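Local coordinates for protein CopN (Chlamydia pneumoniae, PDB 4NRH) that probably acts as a gatekeeper of type III secretion, in a complex with the chaperone Scc3 that directs translocator secretion, at residues Asp20-Gly25 against Gln64-Asp69; Asp60-Ser65 against Gly124-Tyr129. All blocks are in the same frame, centred on the assembly; numbering follows the deposited sequence.

Interaction 1: residues Asp20-Gly25 against Gln64-Asp69; sequences DKYASG and QSTALD. With NA (sodium ion), chain E.
Tyr22 and Thr66 mark the nearest backbone approach of helix 18-24 to helix 61-74, their CA atoms lying 8.2 Å apart, a spacing wide enough for one aromatic ring to fill. This is helix-to-helix packing within the all-helical HrpJ-like region, beside a sodium site. The ring belongs to Tyr22, and it meets the Thr66 CG2 methyl, Asp69 CB and the backbone of both residues. Its CD2 lies 4.0 Å from Thr66 CG2, the two side chains running past each other in opposite directions, and its CE2 is 3.8 Å from Thr66 O. Chi1 sits at -93°, well off the staggered value near -60°; the ring extends along helix 61-74 as far as Asp69, where Tyr22 OH touches Asp69 CB at 3.7 Å. The hydroxyl also lies 3.3 Å from Asp69 O, while its hydrogen bond is with Gln73 OE1, one turn further on. The Asp69 carboxylate is engaged elsewhere, in salt bridges with Arg90 and Lys105. Within 20-25, Ala23 O binds the sodium ion at 2.5 Å, with Asn26 O, Ile29 O and three waters completing the recorded ligands. Helix 31-40 packs beside both segments through Leu34, which touches Tyr22 and Ala67, while helix 80-97 meets Leu68 and helix 99-105 meets Thr66.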
ATOM      1  N   ASP A  20     -10.467   4.890  39.466  1.00 29.14           N
ATOM      2  CA  ASP A  20     -11.333   5.475  38.447  1.00 35.49           C
ATOM      3  C   ASP A  20     -10.538   6.034  37.269  1.00 34.82           C
ATOM      4  O   ASP A  20     -11.005   6.004  36.132  1.00 38.06           O
ATOM      5  CB  ASP A  20     -12.209   6.571  39.058  1.00 33.77           C
ATOM      6  CG  ASP A  20     -13.215   6.024  40.054  1.00 38.39           C
ATOM      7  OD1 ASP A  20     -13.470   4.802  40.034  1.00 43.41           O
ATOM      8  OD2 ASP A  20     -13.747   6.815  40.861  1.00 39.06           O
ATOM      9  N   LYS A  21      -9.342   6.550  37.543  1.00 34.68           N
ATOM     10  CA  LYS A  21      -8.499   7.117  36.492  1.00 43.65           C
ATOM     11  C   LYS A  21      -7.977   6.032  35.555  1.00 39.62           C
ATOM     12  O   LYS A  21      -7.941   6.220  34.339  1.00 36.75           O
ATOM     13  CB  LYS A  21      -7.330   7.903  37.092  1.00 48.45           C
ATOM     14  CG  LYS A  21      -7.749   9.119  37.904  1.00 56.49           C
ATOM     15  CD  LYS A  21      -6.549   9.788  38.557  1.00 60.77           C
ATOM     16  CE  LYS A  21      -6.978  10.949  39.440  1.00 67.17           C
ATOM     17  NZ  LYS A  21      -7.713  11.987  38.666  1.00 70.33           N
ATOM     18  N   TYR A  22      -7.569   4.905  36.128  1.00 37.19           N
ATOM     19  CA  TYR A  22      -7.158   3.744  35.344  1.00 33.21           C
ATOM     20  C   TYR A  22      -8.288   3.243  34.449  1.00 35.82           C
ATOM     21  O   TYR A  22      -8.068   2.879  33.294  1.00 34.70           O
ATOM     22  CB  TYR A  22      -6.691   2.612  36.264  1.00 31.27           C
ATOM     23  CG  TYR A  22      -5.205   2.596  36.544  1.00 32.89           C
ATOM     24  CD1 TYR A  22      -4.656   3.382  37.549  1.00 32.58           C
ATOM     25  CD2 TYR A  22      -4.351   1.780  35.812  1.00 36.14           C
ATOM     26  CE1 TYR A  22      -3.297   3.364  37.810  1.00 37.31           C
ATOM     27  CE2 TYR A  22      -2.992   1.756  36.064  1.00 37.01           C
ATOM     28  CZ  TYR A  22      -2.470   2.548  37.064  1.00 38.98           C
ATOM     29  OH  TYR A  22      -1.117   2.525  37.318  1.00 34.62           O
ATOM     30  N   ALA A  23      -9.498   3.225  34.998  1.00 32.10           N
ATOM     31  CA  ALA A  23     -10.646   2.615  34.333  1.00 30.12           C
ATOM     32  C   ALA A  23     -11.412   3.578  33.426  1.00 35.48           C
ATOM     33  O   ALA A  23     -12.249   3.146  32.633  1.00 35.91           O
ATOM     34  CB  ALA A  23     -11.584   2.024  35.369  1.00 24.96           C
ATOM     35  N   SER A  24     -11.135   4.873  33.555  1.00 34.88           N
ATOM     36  CA  SER A  24     -11.915   5.910  32.878  1.00 39.35           C
ATOM     37  C   SER A  24     -12.032   5.711  31.365  1.00 41.85           C
ATOM     38  O   SER A  24     -13.127   5.782  30.809  1.00 47.12           O
ATOM     39  CB  SER A  24     -11.312   7.287  33.158  1.00 35.51           C
ATOM     40  OG  SER A  24     -12.082   8.309  32.546  1.00 48.91           O
ATOM     41  N   GLY A  25     -10.905   5.464  30.705  1.00 38.70           N
ATOM     42  CA  GLY A  25     -10.902   5.264  29.267  1.00 46.85           C
ATOM     43  C   GLY A  25     -10.761   3.809  28.865  1.00 46.68           C
ATOM     44  O   GLY A  25     -10.529   3.500  27.697  1.00 38.79           O
ATOM     45  N   GLN A  64      -4.879  -7.956  33.599  1.00 34.43           N
ATOM     46  CA  GLN A  64      -4.157  -8.394  34.791  1.00 32.96           C
ATOM     47  C   GLN A  64      -2.921  -7.527  34.994  1.00 40.10           C
ATOM     48  O   GLN A  64      -2.623  -7.096  36.108  1.00 33.84           O
ATOM     49  CB  GLN A  64      -3.746  -9.864  34.682  1.00 30.31           C
ATOM     50  CG  GLN A  64      -4.901 -10.848  34.634  1.00 37.50           C
ATOM     51  CD  GLN A  64      -4.440 -12.271  34.382  1.00 41.62           C
ATOM     52  OE1 GLN A  64      -3.244 -12.534  34.258  1.00 43.74           O
ATOM     53  NE2 GLN A  64      -5.390 -13.196  34.303  1.00 38.29           N
ATOM     54  N   SER A  65      -2.207  -7.283  33.898  1.00 35.74           N
ATOM     55  CA  SER A  65      -1.005  -6.459  33.917  1.00 36.27           C
ATOM     56  C   SER A  65      -1.349  -5.012  34.252  1.00 40.48           C
ATOM     57  O   SER A  65      -0.589  -4.325  34.934  1.00 42.42           O
ATOM     58  CB  SER A  65      -0.284  -6.535  32.568  1.00 31.52           C
ATOM     59  OG  SER A  65       0.923  -5.796  32.593  1.00 37.70           O
ATOM     60  N   THR A  66      -2.499  -4.557  33.763  1.00 34.58           N
ATOM     61  CA  THR A  66      -2.979  -3.212  34.050  1.00 35.94           C
ATOM     62  C   THR A  66      -3.344  -3.067  35.525  1.00 34.43           C
ATOM     63  O   THR A  66      -2.991  -2.077  36.167  1.00 31.31           O
ATOM     64  CB  THR A  66      -4.206  -2.857  33.185  1.00 37.62           C
ATOM     65  OG1 THR A  66      -3.840  -2.873  31.800  1.00 40.05           O
ATOM     66  CG2 THR A  66      -4.742  -1.479  33.550  1.00 27.70           C
ATOM     67  N   ALA A  67      -4.050  -4.064  36.052  1.00 30.85           N
ATOM     68  CA  ALA A  67      -4.463  -4.069  37.452  1.00 31.49           C
ATOM     69  C   ALA A  67      -3.258  -4.057  38.389  1.00 31.55           C
ATOM     70  O   ALA A  67      -3.271  -3.391  39.423  1.00 41.13           O
ATOM     71  CB  ALA A  67      -5.347  -5.278  37.740  1.00 26.24           C
ATOM     72  N   LEU A  68      -2.218  -4.797  38.016  1.00 33.38           N
ATOM     73  CA  LEU A  68      -0.989  -4.848  38.799  1.00 36.71           C
ATOM     74  C   LEU A  68      -0.295  -3.489  38.846  1.00 40.27           C
ATOM     75  O   LEU A  68       0.222  -3.090  39.891  1.00 36.55           O
ATOM     76  CB  LEU A  68      -0.042  -5.909  38.238  1.00 36.13           C
ATOM     77  CG  LEU A  68      -0.375  -7.333  38.686  1.00 37.08           C
ATOM     78  CD1 LEU A  68       0.269  -8.353  37.769  1.00 37.48           C
ATOM     79  CD2 LEU A  68       0.051  -7.556  40.132  1.00 36.14           C
ATOM     80  N   ASP A  69      -0.271  -2.790  37.714  1.00 32.45           N
ATOM     81  CA  ASP A  69       0.245  -1.424  37.674  1.00 35.19           C
ATOM     82  C   ASP A  69      -0.504  -0.540  38.665  1.00 32.37           C
ATOM     83  O   ASP A  69       0.099   0.275  39.362  1.00 33.12           O
ATOM     84  CB  ASP A  69       0.140  -0.840  36.262  1.00 37.80           C
ATOM     85  CG  ASP A  69       1.032  -1.553  35.266  1.00 36.41           C
ATOM     86  OD1 ASP A  69       2.086  -2.079  35.679  1.00 36.61           O
ATOM     87  OD2 ASP A  69       0.682  -1.581  34.068  1.00 40.07           O
TER
HETATM   88 NA    NA E 401     -14.134   1.549  32.386  1.00 42.03          NA
HETATM   89  O   HOH W   1     -14.600   3.209  30.382  1.00 35.82           O
HETATM   90  O   HOH W   2     -15.045   2.513  34.227  1.00 46.03           O
HETATM   91  O   HOH W   3     -16.142  -0.420  31.999  1.00 52.48           O

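Interaction 2: residues Asp60-Ser65 against Gly124-Tyr129; sequences DPALQS and GLRSLY
Asp60, the N-cap of helix 61-74, faces Arg126 of helix 122-133, so this helix-to-helix contact within the HrpJ-like region is built around a capping residue that also forms a salt bridge. The ionic part joins Asp60 OD2 to Arg126 NH2 at 3.3 Å. Its N-H...O angle of 153° is fair, but the length makes the hydrogen bond weak. OD2 lies at the guanidinium edge, in its plane, whereas the carboxylate plane is turned 84° from it, which rules out a flat two-pronged pairing. Water 4 sits on the same NE/NH2 edge and bridges the pair, accepting from Arg126 NE at 2.9 Å and donating to Asp60 OD1. At the other terminal nitrogen, NH1 is held by Glu28 in a salt bridge and by Ser111 OG, so the head is fixed from several directions. Van der Waals contacts of methyl groups with the guanidinium add to this: Ala62 CB lies 4.2 Å from Arg126 NE, and Leu63 CD2 comes within 3.9 Å of Arg126 NH2, its side chain crossing that of Arg126 nearly at right angles. The arginine chain bends at chi3 (-63°) before the guanidinium that meets Asp60. The capping bond itself runs from Ala62 N to Asp60 OD1, 2.9 Å long.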
ATOM      1  N   ASP A  60      -8.280 -11.587  31.526  1.00 48.12           N
ATOM      2  CA  ASP A  60      -7.370 -11.235  30.440  1.00 43.43           C
ATOM      3  C   ASP A  60      -6.026 -10.747  30.976  1.00 45.75           C
ATOM      4  O   ASP A  60      -5.978  -9.811  31.773  1.00 42.24           O
ATOM      5  CB  ASP A  60      -7.999 -10.171  29.539  1.00 30.38           C
ATOM      6  CG  ASP A  60      -7.224  -9.966  28.249  1.00 40.42           C
ATOM      7  OD1 ASP A  60      -6.165  -9.307  28.285  1.00 43.12           O
ATOM      8  OD2 ASP A  60      -7.677 -10.465  27.197  1.00 49.02           O
ATOM      9  N   PRO A  61      -4.931 -11.391  30.540  1.00 40.70           N
ATOM     10  CA  PRO A  61      -3.556 -11.083  30.958  1.00 39.00           C
ATOM     11  C   PRO A  61      -3.183  -9.606  30.820  1.00 42.54           C
ATOM     12  O   PRO A  61      -2.437  -9.087  31.652  1.00 43.06           O
ATOM     13  CB  PRO A  61      -2.709 -11.939  30.014  1.00 38.78           C
ATOM     14  CG  PRO A  61      -3.583 -13.095  29.684  1.00 45.16           C
ATOM     15  CD  PRO A  61      -4.979 -12.542  29.619  1.00 44.21           C
ATOM     16  N   ALA A  62      -3.688  -8.944  29.782  1.00 33.06           N
ATOM     17  CA  ALA A  62      -3.405  -7.528  29.572  1.00 32.67           C
ATOM     18  C   ALA A  62      -4.026  -6.683  30.676  1.00 32.96           C
ATOM     19  O   ALA A  62      -3.411  -5.739  31.173  1.00 38.22           O
ATOM     20  CB  ALA A  62      -3.907  -7.079  28.210  1.00 29.16           C
ATOM     21  N   LEU A  63      -5.253  -7.027  31.053  1.00 27.38           N
ATOM     22  CA  LEU A  63      -5.945  -6.333  32.134  1.00 36.23           C
ATOM     23  C   LEU A  63      -5.349  -6.716  33.487  1.00 40.40           C
ATOM     24  O   LEU A  63      -5.328  -5.906  34.413  1.00 42.79           O
ATOM     25  CB  LEU A  63      -7.446  -6.634  32.103  1.00 34.78           C
ATOM     26  CG  LEU A  63      -8.312  -5.803  31.149  1.00 32.51           C
ATOM     27  CD1 LEU A  63      -8.150  -4.317  31.439  1.00 26.73           C
ATOM     28  CD2 LEU A  63      -8.006  -6.106  29.689  1.00 29.66           C
ATOM     29  N   GLN A  64      -4.879  -7.956  33.599  1.00 34.43           N
ATOM     30  CA  GLN A  64      -4.157  -8.394  34.791  1.00 32.96           C
ATOM     31  C   GLN A  64      -2.921  -7.527  34.994  1.00 40.10           C
ATOM     32  O   GLN A  64      -2.623  -7.096  36.108  1.00 33.84           O
ATOM     33  CB  GLN A  64      -3.746  -9.864  34.682  1.00 30.31           C
ATOM     34  CG  GLN A  64      -4.901 -10.848  34.634  1.00 37.50           C
ATOM     35  CD  GLN A  64      -4.440 -12.271  34.382  1.00 41.62           C
ATOM     36  OE1 GLN A  64      -3.244 -12.534  34.258  1.00 43.74           O
ATOM     37  NE2 GLN A  64      -5.390 -13.196  34.303  1.00 38.29           N
ATOM     38  N   SER A  65      -2.207  -7.283  33.898  1.00 35.74           N
ATOM     39  CA  SER A  65      -1.005  -6.459  33.917  1.00 36.27           C
ATOM     40  C   SER A  65      -1.349  -5.012  34.252  1.00 40.48           C
ATOM     41  O   SER A  65      -0.589  -4.325  34.934  1.00 42.42           O
ATOM     42  CB  SER A  65      -0.284  -6.535  32.568  1.00 31.52           C
ATOM     43  OG  SER A  65       0.923  -5.796  32.593  1.00 37.70           O
ATOM     44  N   GLY A 124     -10.050 -10.241  21.300  1.00 34.95           N
ATOM     45  CA  GLY A 124      -9.963 -10.996  20.064  1.00 34.53           C
ATOM     46  C   GLY A 124      -9.021 -10.330  19.083  1.00 29.86           C
ATOM     47  O   GLY A 124      -8.251 -10.999  18.393  1.00 38.42           O
ATOM     48  N   LEU A 125      -9.084  -9.005  19.022  1.00 35.57           N
ATOM     49  CA  LEU A 125      -8.201  -8.235  18.154  1.00 36.12           C
ATOM     50  C   LEU A 125      -6.757  -8.281  18.652  1.00 34.75           C
ATOM     51  O   LEU A 125      -5.824  -8.373  17.854  1.00 30.01           O
ATOM     52  CB  LEU A 125      -8.678  -6.784  18.047  1.00 37.57           C
ATOM     53  CG  LEU A 125      -9.964  -6.547  17.251  1.00 38.80           C
ATOM     54  CD1 LEU A 125     -10.255  -5.059  17.125  1.00 30.24           C
ATOM     55  CD2 LEU A 125      -9.871  -7.191  15.879  1.00 36.24           C
ATOM     56  N   ARG A 126      -6.577  -8.221  19.969  1.00 36.19           N
ATOM     57  CA  ARG A 126      -5.239  -8.267  20.553  1.00 32.33           C
ATOM     58  C   ARG A 126      -4.594  -9.629  20.330  1.00 36.60           C
ATOM     59  O   ARG A 126      -3.391  -9.726  20.088  1.00 37.88           O
ATOM     60  CB  ARG A 126      -5.280  -7.948  22.049  1.00 28.27           C
ATOM     61  CG  ARG A 126      -5.678  -6.520  22.364  1.00 37.05           C
ATOM     62  CD  ARG A 126      -5.427  -6.171  23.822  1.00 35.48           C
ATOM     63  NE  ARG A 126      -6.215  -6.979  24.749  1.00 37.46           N
ATOM     64  CZ  ARG A 126      -7.442  -6.668  25.154  1.00 43.59           C
ATOM     65  NH1 ARG A 126      -8.030  -5.568  24.703  1.00 40.50           N
ATOM     66  NH2 ARG A 126      -8.085  -7.457  26.004  1.00 41.63           N
ATOM     67  N   SER A 127      -5.402 -10.680  20.418  1.00 35.29           N
ATOM     68  CA  SER A 127      -4.930 -12.029  20.137  1.00 38.79           C
ATOM     69  C   SER A 127      -4.473 -12.148  18.684  1.00 39.34           C
ATOM     70  O   SER A 127      -3.427 -12.731  18.399  1.00 38.88           O
ATOM     71  CB  SER A 127      -6.024 -13.054  20.438  1.00 38.01           C
ATOM     72  OG  SER A 127      -5.588 -14.368  20.135  1.00 54.61           O
ATOM     73  N   LEU A 128      -5.268 -11.595  17.772  1.00 34.01           N
ATOM     74  CA  LEU A 128      -4.912 -11.574  16.357  1.00 34.55           C
ATOM     75  C   LEU A 128      -3.622 -10.802  16.098  1.00 30.09           C
ATOM     76  O   LEU A 128      -2.739 -11.282  15.387  1.00 25.18           O
ATOM     77  CB  LEU A 128      -6.045 -10.971  15.526  1.00 28.44           C
ATOM     78  CG  LEU A 128      -5.703 -10.799  14.044  1.00 39.35           C
ATOM     79  CD1 LEU A 128      -5.668 -12.148  13.340  1.00 38.79           C
ATOM     80  CD2 LEU A 128      -6.681  -9.859  13.367  1.00 33.75           C
ATOM     81  N   TYR A 129      -3.521  -9.603  16.668  1.00 28.67           N
ATOM     82  CA  TYR A 129      -2.325  -8.780  16.514  1.00 26.98           C
ATOM     83  C   TYR A 129      -1.077  -9.524  16.977  1.00 33.08           C
ATOM     84  O   TYR A 129      -0.048  -9.511  16.300  1.00 38.29           O
ATOM     85  CB  TYR A 129      -2.459  -7.464  17.283  1.00 27.58           C
ATOM     86  CG  TYR A 129      -1.242  -6.574  17.146  1.00 31.30           C
ATOM     87  CD1 TYR A 129      -1.077  -5.761  16.035  1.00 34.13           C
ATOM     88  CD2 TYR A 129      -0.253  -6.561  18.122  1.00 31.26           C
ATOM     89  CE1 TYR A 129       0.036  -4.953  15.900  1.00 38.89           C
ATOM     90  CE2 TYR A 129       0.864  -5.757  17.997  1.00 39.31           C
ATOM     91  CZ  TYR A 129       1.003  -4.956  16.884  1.00 41.31           C
ATOM     92  OH  TYR A 129       2.112  -4.152  16.753  1.00 46.59           O
TER
HETATM   93  O   HOH W   4      -5.363  -9.650  25.657  1.00 29.83           O

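How the interactions relate
Both interactions use helix 61-74, interaction 2 at its N-terminal end and interaction 1 a little further along, with Gln64 and Ser65 in both ranges and the centres about 14 Å apart. Interaction 1 is partly buried, its centre about 26 Å from the centre of the chain; the centre of interaction 2 is about 15 Å from it, and three of its four touching residues are buried. The chemistry does not simply follow depth: the more buried contact is the charged one. Across 20-25 and 64-69 the evidence is van der Waals contact by one aromatic ring, with polar groups bonded elsewhere; across 60-65 and 124-129 a charged pair and a bridging water carry the contact. Together they tie helix 61-74 to helices 18-24 and 122-133.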